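BH0493 protein (Bacillus halodurans C-125, PDB 2QEE) binds zinc and is probably a metal-dependent hydrolase of the amidohydrolase superfamily, though its substrate is not established. Local coordinates at residues C[42-47]-C[116-121]; C[98-103]-C[363-368]; C[259-264]-C[300-305]; C[281-286]-C[309-314]. One frame throughout, in Å; residues are numbered along the deposited sequence.

How the contacts relate
The four contacts form two clusters on opposite sides of the chain's centre. Contacts 1 and 2 have centres 12 Å apart and meet through Ile-44 and Leu-47, which pack on helix 93-104 and on Gln-363. Contacts 3 and 4, centres 10 Å apart, share parallel strands 257-264 and 298-302, with helices 284-292 and 308-317 against them. In sequence the segments of contact 1 alternate with those of contact 2, and those of contact 3 with contact 4, while 98-103 and 363-368 bracket both later contacts. The zinc ion, about 4 Å from the Met-260 side chain and about 10 Å from that of Gln-363, lies between the strand-helix cluster and the helical one, closer to the former.

Contact 1: C[42-47]-C[116-121]; sequences WDIDEL and VYREYF
Phe-121 lays one face of its ring against the start of helix 44-48, where Asp-43 is the N-cap: Asp-43 OD1 accepts from Glu-46 N at 2.9 Å. The CA of Asp-43 makes a CH-pi contact, 3.9 Å from the ring centroid and off toward the rim, while Ile-44 N sits above the ring's centre. That nitrogen is buried and finds no polar partner, and the opposite face of Phe-121 is covered by CD2 of its neighbour Tyr-120. Trp-42 slides past Phe-121 in the opposite direction, bringing CZ3 to 4.0 Å from Phe-121 CB. Ile-44 crosses the ring at about a right angle, and its CG2 branch rests 3.6 Å from Arg-118 CG.

One turn earlier on helix 114-122, Arg-118 reaches with a chain extended from CG to NE and grips Asp-45 side-on. A single carboxylate oxygen takes both bonds and lies in the guanidinium plane, although the two flat groups are turned 65° apart. Asp-45 OD2 has its own salt bridge to Arg-74, and Arg-118 NH1 bonds Asp-78 and Gln-115. A methionine in place of Arg-118 would probably strip Asp-45 OD1 of both bonds, leaving its carboxylate to Arg-74, and take a positive mate from Asp-78. Asp-45 OD1 points its syn lone pair at Arg-118 NE, 2.8 Å away, while Arg-118 NH2, at 2.9 Å, comes in 28° out of the carboxylate plane.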
loop_
_atom_site.group_PDB
_atom_site.type_symbol
_atom_site.label_atom_id
_atom_site.label_comp_id
_atom_site.label_asym_id
_atom_site.label_seq_id
_atom_site.Cartn_x
_atom_site.Cartn_y
_atom_site.Cartn_z
ATOM N N TRP C 42 -18.993 -27.294 12.111
ATOM C CA TRP C 42 -18.885 -27.828 10.749
ATOM C C TRP C 42 -20.201 -27.959 10.054
ATOM O O TRP C 42 -21.240 -28.033 10.708
ATOM C CB TRP C 42 -18.168 -29.165 10.679
ATOM C CG TRP C 42 -18.768 -30.365 11.437
ATOM C CD1 TRP C 42 -18.661 -30.631 12.770
ATOM C CD2 TRP C 42 -19.446 -31.488 10.852
ATOM N NE1 TRP C 42 -19.283 -31.860 13.073
ATOM C CE2 TRP C 42 -19.782 -32.388 11.913
ATOM C CE3 TRP C 42 -19.831 -31.813 9.545
ATOM C CZ2 TRP C 42 -20.443 -33.607 11.680
ATOM C CZ3 TRP C 42 -20.545 -33.019 9.313
ATOM C CH2 TRP C 42 -20.834 -33.899 10.390
ATOM N N ASP C 43 -20.111 -28.010 8.723
ATOM C CA ASP C 43 -21.187 -28.152 7.730
ATOM C C ASP C 43 -21.520 -26.911 6.958
ATOM O O ASP C 43 -21.083 -25.816 7.332
ATOM C CB ASP C 43 -22.463 -28.874 8.246
ATOM C CG ASP C 43 -23.418 -27.975 9.023
ATOM O OD1 ASP C 43 -23.403 -26.717 8.943
ATOM O OD2 ASP C 43 -24.242 -28.574 9.759
ATOM N N ILE C 44 -22.312 -27.075 5.909
ATOM C CA ILE C 44 -22.622 -25.940 4.979
ATOM C C ILE C 44 -23.379 -24.782 5.646
ATOM O O ILE C 44 -23.193 -23.605 5.275
ATOM C CB ILE C 44 -23.325 -26.437 3.713
ATOM C CG1 ILE C 44 -23.550 -25.346 2.660
ATOM C CG2 ILE C 44 -24.705 -27.107 4.101
ATOM C CD1 ILE C 44 -22.274 -24.603 2.166
ATOM N N ASP C 45 -24.303 -25.082 6.564
ATOM C CA ASP C 45 -24.971 -24.022 7.301
ATOM C C ASP C 45 -24.018 -23.207 8.158
ATOM O O ASP C 45 -24.170 -21.983 8.245
ATOM C CB ASP C 45 -26.076 -24.625 8.183
ATOM C CG ASP C 45 -27.287 -25.076 7.372
ATOM O OD1 ASP C 45 -27.430 -24.724 6.190
ATOM O OD2 ASP C 45 -28.135 -25.780 7.940
ATOM N N GLU C 46 -23.015 -23.849 8.750
ATOM C CA GLU C 46 -22.009 -23.149 9.529
ATOM C C GLU C 46 -21.090 -22.321 8.577
ATOM O O GLU C 46 -20.774 -21.195 8.886
ATOM C CB GLU C 46 -21.193 -24.148 10.288
ATOM C CG GLU C 46 -22.042 -24.877 11.388
ATOM C CD GLU C 46 -22.369 -24.005 12.592
ATOM O OE1 GLU C 46 -21.934 -22.816 12.693
ATOM O OE2 GLU C 46 -23.058 -24.543 13.487
ATOM N N LEU C 47 -20.696 -22.919 7.454
ATOM C CA LEU C 47 -19.929 -22.179 6.413
ATOM C C LEU C 47 -20.639 -20.901 5.998
ATOM O O LEU C 47 -20.061 -19.840 5.958
ATOM C CB LEU C 47 -19.682 -23.021 5.161
ATOM C CG LEU C 47 -18.617 -24.108 5.298
ATOM C CD1 LEU C 47 -18.584 -25.006 4.029
ATOM C CD2 LEU C 47 -17.223 -23.471 5.554
ATOM N N VAL C 116 -29.528 -30.552 -1.319
ATOM C CA VAL C 116 -28.622 -31.693 -1.572
ATOM C C VAL C 116 -27.287 -31.574 -0.822
ATOM O O VAL C 116 -26.791 -32.559 -0.272
ATOM C CB VAL C 116 -28.485 -31.975 -3.072
ATOM C CG1 VAL C 116 -27.318 -32.918 -3.388
ATOM C CG2 VAL C 116 -29.831 -32.557 -3.609
ATOM N N TYR C 117 -26.752 -30.340 -0.701
ATOM C CA TYR C 117 -25.506 -30.160 0.043
ATOM C C TYR C 117 -25.670 -30.534 1.517
ATOM O O TYR C 117 -24.821 -31.217 2.113
ATOM C CB TYR C 117 -24.924 -28.712 -0.124
ATOM C CG TYR C 117 -24.825 -28.166 -1.554
ATOM C CD1 TYR C 117 -24.616 -29.015 -2.663
ATOM C CD2 TYR C 117 -24.912 -26.761 -1.792
ATOM C CE1 TYR C 117 -24.531 -28.488 -3.969
ATOM C CE2 TYR C 117 -24.838 -26.239 -3.056
ATOM C CZ TYR C 117 -24.633 -27.107 -4.151
ATOM O OH TYR C 117 -24.592 -26.623 -5.431
ATOM N N ARG C 118 -26.785 -30.125 2.097
ATOM C CA ARG C 118 -27.041 -30.378 3.488
ATOM C C ARG C 118 -27.118 -31.875 3.741
ATOM O O ARG C 118 -26.624 -32.345 4.771
ATOM C CB ARG C 118 -28.327 -29.686 3.929
ATOM C CG ARG C 118 -28.182 -28.173 4.100
ATOM C CD ARG C 118 -29.531 -27.449 4.186
ATOM N NE ARG C 118 -29.293 -26.045 4.578
ATOM C CZ ARG C 118 -30.047 -25.008 4.212
ATOM N NH1 ARG C 118 -31.144 -25.180 3.477
ATOM N NH2 ARG C 118 -29.706 -23.785 4.626
ATOM N N GLU C 119 -27.684 -32.611 2.789
ATOM C CA GLU C 119 -27.796 -34.092 2.938
ATOM C C GLU C 119 -26.448 -34.781 3.150
ATOM O O GLU C 119 -26.353 -35.755 3.885
ATOM C CB GLU C 119 -28.531 -34.732 1.756
ATOM C CG GLU C 119 -30.006 -34.320 1.587
ATOM C CD GLU C 119 -30.634 -34.794 0.256
ATOM O OE1 GLU C 119 -31.788 -34.390 -0.020
ATOM O OE2 GLU C 119 -29.993 -35.552 -0.507
ATOM N N TYR C 120 -25.396 -34.255 2.518
ATOM C CA TYR C 120 -24.071 -34.800 2.643
ATOM C C TYR C 120 -23.632 -34.833 4.092
ATOM O O TYR C 120 -23.061 -35.818 4.572
ATOM C CB TYR C 120 -23.082 -33.972 1.779
ATOM C CG TYR C 120 -21.613 -34.337 1.978
ATOM C CD1 TYR C 120 -20.966 -35.250 1.146
ATOM C CD2 TYR C 120 -20.875 -33.762 3.008
ATOM C CE1 TYR C 120 -19.592 -35.584 1.367
ATOM C CE2 TYR C 120 -19.547 -34.081 3.231
ATOM C CZ TYR C 120 -18.911 -34.975 2.388
ATOM O OH TYR C 120 -17.597 -35.252 2.675
ATOM N N PHE C 121 -23.877 -33.744 4.802
ATOM C CA PHE C 121 -23.323 -33.584 6.158
ATOM C C PHE C 121 -24.167 -34.315 7.216
ATOM O O PHE C 121 -23.632 -34.726 8.251
ATOM C CB PHE C 121 -23.223 -32.089 6.535
ATOM C CG PHE C 121 -22.402 -31.271 5.559
ATOM C CD1 PHE C 121 -21.031 -31.077 5.765
ATOM C CD2 PHE C 121 -23.001 -30.697 4.443
ATOM C CE1 PHE C 121 -20.272 -30.322 4.854
ATOM C CE2 PHE C 121 -22.247 -29.939 3.524
ATOM C CZ PHE C 121 -20.903 -29.735 3.726
#

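Contact 2: C[98-103]-C[363-368]; sequences VLTCLQ and QLIYKW
The OE1 of Gln-363, whose CA lies 4.0 Å from Cys-101 SG, is gripped by two backbone N-H groups, those of Arg-359 and Val-360, so the amide end is tied back to the residues just before it in the chain. From there the two helices cross: the axes of 98-103 and 363-368 approach to 7.9 Å, with N-to-C directions 115° apart.

No hydrogen bond joins the segments, and side chains do the work. Cys-101 sends its sulfur to the rim of the Tyr-366 ring, 3.6 Å from CD2, in a sulfur-aromatic contact lying 86° off the ring normal. The tyrosine's chi1 of 93° is unusual; it swings the ring past the sulfur, while CG of Lys-367 lies over the centre of one face. Thr-100 crosses Tyr-366 at about a right angle, with Thr-100 CB and Tyr-366 CB 3.6 Å apart, and Thr-100 OG1 bonds NE2 of His-370, one turn beyond Tyr-366. Ile-365, just before the tyrosine, packs on the backbone of the other helix: CG2 lies against Thr-100 O, and CD1 is 3.9 Å from Cys-101 O.

Beyond this crossing Gln-103 NE2 bonds Gln-388 O of a second subunit. Gln-363 follows closely on the zinc ligand Asp-357, and its side chain lies about 7 Å from that of Asp-357, a layout consistent with the amidohydrolase barrel, in which a metal-binding aspartate ends the last strand and a helix follows.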
loop_
_atom_site.group_PDB
_atom_site.type_symbol
_atom_site.label_atom_id
_atom_site.label_comp_id
_atom_site.label_asym_id
_atom_site.label_seq_id
_atom_site.Cartn_x
_atom_site.Cartn_y
_atom_site.Cartn_z
ATOM N N VAL C 98 -16.754 -20.606 0.115
ATOM C CA VAL C 98 -17.835 -21.604 0.295
ATOM C C VAL C 98 -17.894 -22.548 -0.898
ATOM O O VAL C 98 -17.971 -23.778 -0.724
ATOM C CB VAL C 98 -19.203 -20.926 0.570
ATOM C CG1 VAL C 98 -20.377 -21.962 0.668
ATOM C CG2 VAL C 98 -19.149 -20.097 1.885
ATOM N N LEU C 99 -17.782 -22.017 -2.115
ATOM C CA LEU C 99 -17.848 -22.861 -3.305
ATOM C C LEU C 99 -16.638 -23.779 -3.384
ATOM O O LEU C 99 -16.805 -24.960 -3.756
ATOM C CB LEU C 99 -17.915 -21.978 -4.558
ATOM C CG LEU C 99 -19.062 -20.939 -4.513
ATOM C CD1 LEU C 99 -19.090 -20.178 -5.835
ATOM C CD2 LEU C 99 -20.379 -21.721 -4.343
ATOM N N THR C 100 -15.422 -23.259 -3.090
ATOM C CA THR C 100 -14.243 -24.152 -3.084
ATOM C C THR C 100 -14.434 -25.353 -2.150
ATOM O O THR C 100 -14.080 -26.477 -2.488
ATOM C CB THR C 100 -12.986 -23.324 -2.752
ATOM O OG1 THR C 100 -12.812 -22.384 -3.833
ATOM C CG2 THR C 100 -11.707 -24.234 -2.590
ATOM N N CYS C 101 -15.029 -25.108 -0.981
ATOM C CA CYS C 101 -15.317 -26.177 -0.014
ATOM C C CYS C 101 -16.268 -27.211 -0.599
ATOM O O CYS C 101 -15.977 -28.437 -0.525
ATOM C CB CYS C 101 -15.938 -25.588 1.241
ATOM S SG CYS C 101 -14.787 -24.567 2.209
ATOM N N LEU C 102 -17.404 -26.757 -1.135
ATOM C CA LEU C 102 -18.381 -27.693 -1.709
ATOM C C LEU C 102 -17.736 -28.556 -2.791
ATOM O O LEU C 102 -17.886 -29.781 -2.811
ATOM C CB LEU C 102 -19.574 -26.918 -2.290
ATOM C CG LEU C 102 -20.415 -26.166 -1.264
ATOM C CD1 LEU C 102 -21.354 -25.325 -2.048
ATOM C CD2 LEU C 102 -21.199 -27.243 -0.415
ATOM N N GLN C 103 -17.003 -27.922 -3.696
ATOM C CA GLN C 103 -16.337 -28.655 -4.766
ATOM C C GLN C 103 -15.365 -29.696 -4.177
ATOM O O GLN C 103 -15.311 -30.853 -4.630
ATOM C CB GLN C 103 -15.590 -27.659 -5.676
ATOM C CG GLN C 103 -15.156 -28.296 -6.993
ATOM C CD GLN C 103 -14.178 -27.429 -7.725
ATOM O OE1 GLN C 103 -13.190 -26.923 -7.131
ATOM N NE2 GLN C 103 -14.457 -27.214 -9.022
ATOM N N GLN C 363 -13.639 -24.965 6.185
ATOM C CA GLN C 363 -12.866 -23.823 5.690
ATOM C C GLN C 363 -11.373 -24.138 5.474
ATOM O O GLN C 363 -10.673 -23.452 4.712
ATOM C CB GLN C 363 -12.972 -22.658 6.645
ATOM C CG GLN C 363 -14.383 -22.069 6.734
ATOM C CD GLN C 363 -14.530 -21.015 7.818
ATOM O OE1 GLN C 363 -13.791 -20.991 8.785
ATOM N NE2 GLN C 363 -15.512 -20.136 7.659
ATOM N N LEU C 364 -10.845 -25.148 6.144
ATOM C CA LEU C 364 -9.479 -25.614 5.851
ATOM C C LEU C 364 -9.343 -25.887 4.372
ATOM O O LEU C 364 -8.259 -25.613 3.810
ATOM C CB LEU C 364 -9.159 -26.903 6.624
ATOM C CG LEU C 364 -9.063 -26.688 8.105
ATOM C CD1 LEU C 364 -8.756 -28.066 8.726
ATOM C CD2 LEU C 364 -7.913 -25.757 8.425
ATOM N N ILE C 365 -10.409 -26.359 3.723
ATOM C CA ILE C 365 -10.293 -26.716 2.303
ATOM C C ILE C 365 -9.966 -25.424 1.526
ATOM O O ILE C 365 -8.934 -25.359 0.834
ATOM C CB ILE C 365 -11.585 -27.349 1.749
ATOM C CG1 ILE C 365 -11.815 -28.687 2.469
ATOM C CG2 ILE C 365 -11.448 -27.651 0.208
ATOM C CD1 ILE C 365 -13.162 -29.386 2.074
ATOM N N TYR C 366 -10.845 -24.425 1.636
ATOM C CA TYR C 366 -10.647 -23.212 0.771
ATOM C C TYR C 366 -9.518 -22.332 1.261
ATOM O O TYR C 366 -8.790 -21.686 0.435
ATOM C CB TYR C 366 -11.917 -22.408 0.589
ATOM C CG TYR C 366 -12.202 -21.256 1.533
ATOM C CD1 TYR C 366 -11.517 -20.033 1.408
ATOM C CD2 TYR C 366 -13.217 -21.356 2.531
ATOM C CE1 TYR C 366 -11.846 -18.925 2.156
ATOM C CE2 TYR C 366 -13.526 -20.233 3.311
ATOM C CZ TYR C 366 -12.832 -19.042 3.148
ATOM O OH TYR C 366 -13.143 -17.921 3.902
ATOM N N LYS C 367 -9.329 -22.230 2.571
ATOM C CA LYS C 367 -8.296 -21.322 3.038
ATOM C C LYS C 367 -6.938 -21.794 2.506
ATOM O O LYS C 367 -6.109 -20.975 2.065
ATOM C CB LYS C 367 -8.280 -21.223 4.577
ATOM C CG LYS C 367 -9.600 -20.689 5.156
ATOM C CD LYS C 367 -9.559 -19.241 5.422
ATOM C CE LYS C 367 -10.775 -18.911 6.336
ATOM N NZ LYS C 367 -10.813 -17.438 6.555
ATOM N N TRP C 368 -6.680 -23.098 2.522
ATOM C CA TRP C 368 -5.392 -23.629 2.038
ATOM C C TRP C 368 -5.335 -23.695 0.508
ATOM O O TRP C 368 -4.306 -23.408 -0.079
ATOM C CB TRP C 368 -5.053 -24.970 2.758
ATOM C CG TRP C 368 -4.689 -24.635 4.163
ATOM C CD1 TRP C 368 -5.441 -24.873 5.291
ATOM C CD2 TRP C 368 -3.560 -23.881 4.581
ATOM N NE1 TRP C 368 -4.805 -24.366 6.386
ATOM C CE2 TRP C 368 -3.664 -23.713 5.972
ATOM C CE3 TRP C 368 -2.462 -23.327 3.901
ATOM C CZ2 TRP C 368 -2.707 -23.037 6.713
ATOM C CZ3 TRP C 368 -1.501 -22.682 4.623
ATOM C CH2 TRP C 368 -1.645 -22.513 6.036
#

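Contact 3: C[259-264]-C[300-305]; sequences MMIGVK and VTMLSR
Two neighbouring parallel strands of the barrel-like sheet, 259-261 and 300-302, run side by side here, 12° from exactly parallel. Thr-301 carries the ladder: its N donates to Met-259 O at 3.2 Å and its O accepts from Ile-261 N at 3.0 Å, both in the carbonyl plane. The rung after that is shorter, Leu-303 N to Ile-261 O at 2.8 Å.

On one face of the sheet Ile-261 and Met-302 lie side by side, pointing the same way, and the bend at chi3 (83°) of Met-302 brings its CE to 3.8 Å from Ile-261 CG2. Met-259 CE touches Val-300 CG2 on that same face, which helices 284-292 and 308-317 cover. On the other face CG of Met-260 rests 3.8 Å from Thr-301 CG2, and the Met-260 side chain comes within about 4 Å of the zinc ion. Thr-301 OG1 hydrogen-bonds Phe-324 O.

Gly-262 then turns with phi 127°, where a CB would clash with Leu-303 CB and jam against the preceding carbonyl. Leu-303 packs its CB close there, while its CD2 reaches 3.6 Å from Val-263 CA. A metal held at the C-terminal ends of parallel strands is typical of an amidohydrolase barrel.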
loop_
_atom_site.group_PDB
_atom_site.type_symbol
_atom_site.label_atom_id
_atom_site.label_comp_id
_atom_site.label_asym_id
_atom_site.label_seq_id
_atom_site.Cartn_x
_atom_site.Cartn_y
_atom_site.Cartn_z
ATOM N N MET C 259 1.173 -12.314 19.324
ATOM C CA MET C 259 0.425 -11.073 19.420
ATOM C C MET C 259 -0.234 -10.810 18.069
ATOM O O MET C 259 0.456 -10.759 17.068
ATOM C CB MET C 259 1.346 -9.918 19.750
ATOM C CG MET C 259 2.137 -10.096 21.054
ATOM S SD MET C 259 3.114 -8.669 21.529
ATOM C CE MET C 259 4.452 -8.785 20.403
ATOM N N MET C 260 -1.548 -10.687 18.073
ATOM C CA MET C 260 -2.314 -10.404 16.865
ATOM C C MET C 260 -2.831 -8.976 17.017
ATOM O O MET C 260 -3.749 -8.753 17.797
ATOM C CB MET C 260 -3.429 -11.438 16.751
ATOM C CG MET C 260 -2.797 -12.863 16.773
ATOM S SD MET C 260 -3.971 -14.176 16.430
ATOM C CE MET C 260 -5.560 -13.546 16.886
ATOM N N ILE C 261 -2.216 -8.026 16.296
ATOM C CA ILE C 261 -2.360 -6.640 16.663
ATOM C C ILE C 261 -3.183 -5.894 15.585
ATOM O O ILE C 261 -2.920 -6.044 14.396
ATOM C CB ILE C 261 -0.981 -5.988 16.777
ATOM C CG1 ILE C 261 -0.175 -6.604 17.952
ATOM C CG2 ILE C 261 -1.142 -4.444 16.981
ATOM C CD1 ILE C 261 1.363 -6.341 17.867
ATOM N N GLY C 262 -4.150 -5.070 16.006
ATOM C CA GLY C 262 -4.776 -4.121 15.055
ATOM C C GLY C 262 -6.299 -4.191 15.009
ATOM O O GLY C 262 -6.920 -3.422 14.263
ATOM N N VAL C 263 -6.904 -5.028 15.854
ATOM C CA VAL C 263 -8.364 -5.211 15.825
ATOM C C VAL C 263 -9.005 -4.178 16.756
ATOM O O VAL C 263 -8.589 -4.033 17.912
ATOM C CB VAL C 263 -8.802 -6.665 16.203
ATOM C CG1 VAL C 263 -8.333 -7.074 17.617
ATOM C CG2 VAL C 263 -10.293 -6.791 16.059
ATOM N N LYS C 264 -9.939 -3.426 16.209
ATOM C CA LYS C 264 -10.738 -2.480 17.004
ATOM C C LYS C 264 -12.106 -3.154 17.282
ATOM O O LYS C 264 -12.954 -3.298 16.402
ATOM C CB LYS C 264 -10.874 -1.151 16.230
ATOM C CG LYS C 264 -11.750 -0.124 16.992
ATOM C CD LYS C 264 -11.557 1.303 16.392
ATOM C CE LYS C 264 -12.178 2.348 17.328
ATOM N NZ LYS C 264 -12.370 3.667 16.663
ATOM N N VAL C 300 4.087 -12.740 15.536
ATOM C CA VAL C 300 3.222 -11.546 15.337
ATOM C C VAL C 300 2.560 -11.598 13.990
ATOM O O VAL C 300 3.212 -11.971 13.000
ATOM C CB VAL C 300 4.071 -10.261 15.436
ATOM C CG1 VAL C 300 3.225 -8.929 15.167
ATOM C CG2 VAL C 300 4.734 -10.134 16.825
ATOM N N THR C 301 1.288 -11.256 13.975
ATOM C CA THR C 301 0.552 -10.950 12.747
ATOM C C THR C 301 -0.188 -9.624 13.000
ATOM O O THR C 301 -0.582 -9.343 14.156
ATOM C CB THR C 301 -0.388 -12.107 12.332
ATOM O OG1 THR C 301 -0.746 -11.987 10.945
ATOM C CG2 THR C 301 -1.689 -12.209 13.180
ATOM N N MET C 302 -0.395 -8.833 11.935
ATOM C CA MET C 302 -0.996 -7.497 12.141
ATOM C C MET C 302 -2.153 -7.314 11.194
ATOM O O MET C 302 -2.174 -7.895 10.110
ATOM C CB MET C 302 -0.001 -6.346 11.995
ATOM C CG MET C 302 1.094 -6.399 13.082
ATOM S SD MET C 302 2.259 -5.089 13.100
ATOM C CE MET C 302 1.237 -3.859 14.064
ATOM N N LEU C 303 -3.115 -6.503 11.621
ATOM C CA LEU C 303 -4.376 -6.470 10.852
ATOM C C LEU C 303 -4.435 -5.385 9.753
ATOM O O LEU C 303 -5.222 -5.525 8.790
ATOM C CB LEU C 303 -5.563 -6.284 11.814
ATOM C CG LEU C 303 -6.974 -6.525 11.262
ATOM C CD1 LEU C 303 -7.215 -7.892 10.616
ATOM C CD2 LEU C 303 -8.010 -6.322 12.471
ATOM N N SER C 304 -3.712 -4.299 9.967
ATOM C CA SER C 304 -3.775 -3.147 9.004
ATOM C C SER C 304 -2.863 -3.472 7.784
ATOM O O SER C 304 -1.696 -3.841 7.956
ATOM C CB SER C 304 -3.324 -1.851 9.705
ATOM O OG SER C 304 -3.203 -0.780 8.748
ATOM N N ARG C 305 -3.359 -3.143 6.569
ATOM C CA ARG C 305 -2.539 -3.260 5.368
ATOM C C ARG C 305 -1.282 -2.416 5.558
ATOM O O ARG C 305 -0.195 -2.779 5.092
ATOM C CB ARG C 305 -3.314 -2.740 4.136
ATOM C CG ARG C 305 -2.539 -2.949 2.835
ATOM C CD ARG C 305 -3.314 -2.259 1.686
ATOM N NE ARG C 305 -2.562 -2.510 0.452
ATOM C CZ ARG C 305 -2.614 -1.737 -0.622
ATOM N NH1 ARG C 305 -3.389 -0.650 -0.605
ATOM N NH2 ARG C 305 -1.961 -2.102 -1.722
#

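Contact 4: C[281-286]-C[309-314]; sequences ASMDGV and HELVVL
Ala-281 O reaches Glu-310 through one water, which donates to both Ala-281 O at 2.9 Å and Glu-310 OE2 at 2.6 Å; Asn-307 ND2 bonds the same two oxygens. Ser-282 then caps the coming helix, its OG accepting from Asp-284 N. Met-283 leans hardest on helix 308-317. Its chain bends twice, chi2 -61° and chi3 -62°, so that CG lies 3.5 Å from Glu-310 OE2 while CE curls round to 3.6 Å from Leu-314 CD2 and 3.9 Å from Leu-311 CA. Helices 284-292 and 308-317 flank strand 298-302 in sequence, as successive helices do in a beta-alpha barrel, and Met-302 of that strand packs on Met-283. Cutting Met-283 back to an alanine would probably open a gap against helix 308-317, leaving Leu-311 and Leu-314 without the methyl that packs on them. Phe-277 of the third subunit also packs on Met-283 and on Leu-314. One turn on, Val-286 crosses Leu-314 at a slant, CG1 to CD2, 3.7 Å.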
loop_
_atom_site.group_PDB
_atom_site.type_symbol
_atom_site.label_atom_id
_atom_site.label_comp_id
_atom_site.label_asym_id
_atom_site.label_seq_id
_atom_site.Cartn_x
_atom_site.Cartn_y
_atom_site.Cartn_z
ATOM N N ALA C 281 -1.334 0.256 13.760
ATOM C CA ALA C 281 -0.725 0.312 15.114
ATOM C C ALA C 281 0.653 0.974 14.997
ATOM O O ALA C 281 1.320 0.944 13.920
ATOM C CB ALA C 281 -0.549 -1.168 15.745
ATOM N N SER C 282 1.145 1.517 16.123
ATOM C CA SER C 282 2.571 1.873 16.233
ATOM C C SER C 282 3.395 0.577 16.308
ATOM O O SER C 282 2.955 -0.385 16.913
ATOM C CB SER C 282 2.854 2.652 17.532
ATOM O OG SER C 282 4.258 2.917 17.607
ATOM N N MET C 283 4.603 0.611 15.740
ATOM C CA MET C 283 5.510 -0.540 15.883
ATOM C C MET C 283 6.324 -0.429 17.183
ATOM O O MET C 283 7.011 -1.371 17.536
ATOM C CB MET C 283 6.472 -0.694 14.694
ATOM C CG MET C 283 5.737 -0.811 13.318
ATOM S SD MET C 283 4.648 -2.261 13.254
ATOM C CE MET C 283 5.870 -3.562 13.458
ATOM N N ASP C 284 6.213 0.695 17.900
ATOM C CA ASP C 284 7.104 0.913 19.049
ATOM C C ASP C 284 7.058 -0.194 20.107
ATOM O O ASP C 284 8.128 -0.591 20.660
ATOM C CB ASP C 284 6.771 2.266 19.707
ATOM C CG ASP C 284 7.214 3.480 18.877
ATOM O OD1 ASP C 284 7.723 3.310 17.744
ATOM O OD2 ASP C 284 7.013 4.624 19.366
ATOM N N GLY C 285 5.856 -0.662 20.441
ATOM C CA GLY C 285 5.722 -1.623 21.566
ATOM C C GLY C 285 6.349 -2.932 21.165
ATOM O O GLY C 285 6.953 -3.643 22.004
ATOM N N VAL C 286 6.101 -3.322 19.913
ATOM C CA VAL C 286 6.640 -4.604 19.392
ATOM C C VAL C 286 8.165 -4.523 19.335
ATOM O O VAL C 286 8.860 -5.463 19.752
ATOM C CB VAL C 286 6.097 -4.972 17.980
ATOM C CG1 VAL C 286 6.660 -6.333 17.560
ATOM C CG2 VAL C 286 4.532 -4.944 17.977
ATOM N N HIS C 309 4.429 -3.810 5.521
ATOM C CA HIS C 309 5.814 -3.681 5.063
ATOM C C HIS C 309 6.765 -3.488 6.256
ATOM O O HIS C 309 7.839 -4.104 6.359
ATOM C CB HIS C 309 5.922 -2.516 4.071
ATOM C CG HIS C 309 7.334 -2.238 3.660
ATOM N ND1 HIS C 309 8.115 -1.343 4.337
ATOM C CD2 HIS C 309 8.114 -2.776 2.693
ATOM C CE1 HIS C 309 9.315 -1.307 3.796
ATOM N NE2 HIS C 309 9.346 -2.165 2.792
ATOM N N GLU C 310 6.399 -2.567 7.166
ATOM C CA GLU C 310 7.286 -2.242 8.302
ATOM C C GLU C 310 7.389 -3.434 9.269
ATOM O O GLU C 310 8.422 -3.630 9.901
ATOM C CB GLU C 310 6.877 -0.932 8.962
ATOM C CG GLU C 310 5.511 -0.970 9.598
ATOM C CD GLU C 310 4.992 0.413 10.040
ATOM O OE1 GLU C 310 5.650 1.441 9.764
ATOM O OE2 GLU C 310 3.870 0.443 10.610
ATOM N N LEU C 311 6.319 -4.236 9.367
ATOM C CA LEU C 311 6.454 -5.506 10.114
ATOM C C LEU C 311 7.558 -6.442 9.516
ATOM O O LEU C 311 8.369 -7.038 10.266
ATOM C CB LEU C 311 5.108 -6.230 10.144
ATOM C CG LEU C 311 5.098 -7.605 10.835
ATOM C CD1 LEU C 311 5.454 -7.419 12.351
ATOM C CD2 LEU C 311 3.782 -8.276 10.629
ATOM N N VAL C 312 7.591 -6.556 8.184
ATOM C CA VAL C 312 8.695 -7.304 7.520
ATOM C C VAL C 312 10.021 -6.695 7.859
ATOM O O VAL C 312 10.990 -7.441 8.231
ATOM C CB VAL C 312 8.518 -7.274 6.006
ATOM C CG1 VAL C 312 9.696 -7.990 5.319
ATOM C CG2 VAL C 312 7.188 -7.936 5.682
ATOM N N VAL C 313 10.128 -5.353 7.838
ATOM C CA VAL C 313 11.452 -4.783 8.136
ATOM C C VAL C 313 11.821 -5.073 9.595
ATOM O O VAL C 313 12.995 -5.337 9.918
ATOM C CB VAL C 313 11.508 -3.245 7.888
ATOM C CG1 VAL C 313 12.942 -2.707 8.164
ATOM C CG2 VAL C 313 11.105 -2.916 6.426
ATOM N N LEU C 314 10.839 -5.070 10.479
ATOM C CA LEU C 314 11.148 -5.341 11.893
ATOM C C LEU C 314 11.673 -6.791 12.056
ATOM O O LEU C 314 12.581 -7.039 12.868
ATOM C CB LEU C 314 9.890 -5.120 12.725
ATOM C CG LEU C 314 10.179 -5.045 14.249
ATOM C CD1 LEU C 314 11.222 -3.982 14.638
ATOM C CD2 LEU C 314 8.851 -4.781 14.963
HETATM O O HOH W 1 3.448 2.240 12.508
#